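Local coordinates for lipase (Acinetobacter baumannii, PDB 4OPM), which probably hydrolyses ester bonds of triacylglycerols, as a lipase of the alpha/beta hydrolase fold, at residues F135-L140 with I233-L238. Residues are numbered along the deposited sequence; the frame is centred on the assembly and turned at random.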
loop_
_atom_site.group_PDB
_atom_site.type_symbol
_atom_site.label_atom_id
_atom_site.label_comp_id
_atom_site.label_asym_id
_atom_site.label_seq_id
_atom_site.Cartn_x
_atom_site.Cartn_y
_atom_site.Cartn_z
ATOM N N PHE A 135 8.789 -1.910 18.812
ATOM C CA PHE A 135 7.981 -1.452 19.942
ATOM C C PHE A 135 6.932 -0.424 19.506
ATOM O O PHE A 135 6.036 -0.108 20.297
ATOM C CB PHE A 135 8.876 -0.873 21.053
ATOM C CG PHE A 135 9.804 -1.897 21.668
ATOM C CD1 PHE A 135 9.309 -2.905 22.491
ATOM C CD2 PHE A 135 11.171 -1.854 21.425
ATOM C CE1 PHE A 135 10.169 -3.857 23.051
ATOM C CE2 PHE A 135 12.031 -2.802 21.991
ATOM C CZ PHE A 135 11.523 -3.798 22.798
ATOM N N GLU A 136 7.048 0.083 18.258
ATOM C CA GLU A 136 6.142 1.074 17.668
ATOM C C GLU A 136 5.109 0.416 16.744
ATOM O O GLU A 136 4.258 1.106 16.173
ATOM C CB GLU A 136 6.943 2.130 16.872
ATOM C CG GLU A 136 8.006 2.881 17.665
ATOM C CD GLU A 136 7.548 3.600 18.920
ATOM O OE1 GLU A 136 6.456 4.212 18.901
ATOM O OE2 GLU A 136 8.299 3.563 19.922
ATOM N N THR A 137 5.195 -0.908 16.573
ATOM C CA THR A 137 4.339 -1.692 15.678
ATOM C C THR A 137 3.437 -2.639 16.499
ATOM O O THR A 137 3.926 -3.592 17.111
ATOM C CB THR A 137 5.227 -2.446 14.654
ATOM O OG1 THR A 137 6.143 -1.520 14.032
ATOM C CG2 THR A 137 4.401 -3.198 13.597
ATOM N N LYS A 138 2.123 -2.381 16.493
ATOM C CA LYS A 138 1.139 -3.178 17.241
ATOM C C LYS A 138 0.710 -4.414 16.455
ATOM O O LYS A 138 0.407 -5.441 17.054
ATOM C CB LYS A 138 -0.087 -2.321 17.584
ATOM C CG LYS A 138 -0.937 -2.875 18.725
ATOM C CD LYS A 138 -2.009 -1.882 19.122
ATOM C CE LYS A 138 -2.578 -2.172 20.480
ATOM N NZ LYS A 138 -3.444 -1.057 20.950
ATOM N N SER A 139 0.625 -4.289 15.126
ATOM C CA SER A 139 0.218 -5.393 14.251
ATOM C C SER A 139 0.616 -5.071 12.838
ATOM O O SER A 139 0.868 -3.906 12.507
ATOM C CB SER A 139 -1.295 -5.641 14.330
ATOM O OG SER A 139 -2.028 -4.679 13.586
ATOM N N LEU A 140 0.640 -6.109 12.002
ATOM C CA LEU A 140 0.999 -5.985 10.599
ATOM C C LEU A 140 -0.054 -6.669 9.720
ATOM O O LEU A 140 -0.462 -7.792 10.011
ATOM C CB LEU A 140 2.376 -6.635 10.416
ATOM C CG LEU A 140 3.276 -6.165 9.276
ATOM C CD1 LEU A 140 3.683 -4.683 9.446
ATOM C CD2 LEU A 140 4.544 -7.004 9.245
ATOM N N ILE A 233 10.866 -9.633 13.331
ATOM C CA ILE A 233 9.489 -9.126 13.423
ATOM C C ILE A 233 8.619 -10.060 14.294
ATOM O O ILE A 233 8.334 -11.185 13.899
ATOM C CB ILE A 233 8.882 -8.923 12.004
ATOM C CG1 ILE A 233 9.705 -7.889 11.192
ATOM C CG2 ILE A 233 7.402 -8.486 12.101
ATOM C CD1 ILE A 233 9.419 -7.853 9.687
ATOM N N ASP A 234 8.192 -9.575 15.463
ATOM C CA ASP A 234 7.368 -10.357 16.401
ATOM C C ASP A 234 5.908 -9.919 16.355
ATOM O O ASP A 234 5.073 -10.523 17.025
ATOM C CB ASP A 234 7.898 -10.195 17.847
ATOM C CG ASP A 234 9.239 -10.850 18.143
ATOM O OD1 ASP A 234 9.725 -11.638 17.293
ATOM O OD2 ASP A 234 9.794 -10.592 19.231
ATOM N N ALA A 235 5.603 -8.858 15.596
ATOM C CA ALA A 235 4.242 -8.307 15.513
ATOM C C ALA A 235 3.215 -9.360 15.051
ATOM O O ALA A 235 3.512 -10.130 14.119
ATOM C CB ALA A 235 4.213 -7.125 14.553
ATOM N N PRO A 236 2.015 -9.432 15.691
ATOM C CA PRO A 236 0.965 -10.324 15.157
ATOM C C PRO A 236 0.669 -9.885 13.724
ATOM O O PRO A 236 0.559 -8.678 13.466
ATOM C CB PRO A 236 -0.219 -10.120 16.107
ATOM C CG PRO A 236 0.011 -8.806 16.738
ATOM C CD PRO A 236 1.502 -8.591 16.791
ATOM N N THR A 237 0.630 -10.843 12.783
ATOM C CA THR A 237 0.519 -10.505 11.364
ATOM C C THR A 237 -0.615 -11.259 10.676
ATOM O O THR A 237 -0.793 -12.469 10.866
ATOM C CB THR A 237 1.885 -10.781 10.671
ATOM O OG1 THR A 237 2.913 -10.021 11.320
ATOM C CG2 THR A 237 1.885 -10.452 9.171
ATOM N N LEU A 238 -1.362 -10.519 9.855
ATOM C CA LEU A 238 -2.411 -11.026 9.001
ATOM C C LEU A 238 -1.903 -10.930 7.567
ATOM O O LEU A 238 -1.373 -9.888 7.171
ATOM C CB LEU A 238 -3.723 -10.238 9.199
ATOM C CG LEU A 238 -4.933 -10.687 8.360
ATOM C CD1 LEU A 238 -5.369 -12.117 8.729
ATOM C CD2 LEU A 238 -6.101 -9.731 8.542
#
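Leu-140 and Thr-237 pair in parallel on neighbouring strands 137-143 and 237-242 of the central sheet. Leu-140 N donates to Pro-236 O (3.0 Å), and Leu-140 O accepts from Leu-238 N (2.9 Å). Both bonds are close to straight. Leu-140 O also receives a CA-H...O contact from Thr-237 CA.

The side chains of Leu-140 and Thr-237 lie side by side and point the same way. Leu-140 CB meets Thr-237 OG1 at 3.5 Å and, slightly farther, Thr-237 CG2. In the conformer given, chi1 of -154°, roughly anti to N, carries CD2 past Thr-237 OG1 to a loose, tentative touch on Ile-233 CG2 (4.3 Å). Ala-126 and Leu-127 of helix 121-132 cover the same side chain. Thr-237 OG1 donates to Ala-235 O from above the carbonyl plane (2.9 Å).

Before the paired residues, Thr-137 CG2 touches Ala-235 CB at 4.0 Å. The ring of Pro-236 brings CD to 3.3 Å from Lys-138 O. Ser-139 OG is hydrogen-bonded to His-115 ND1 on strand 114-119.

Leu-140 thus bonds to the residues on either side of Thr-237, the parallel bridge pattern of the alpha/beta hydrolase sheet. The threonine hydroxyl's bond to Ala-235 O probably eases its place beside the leucine carbons.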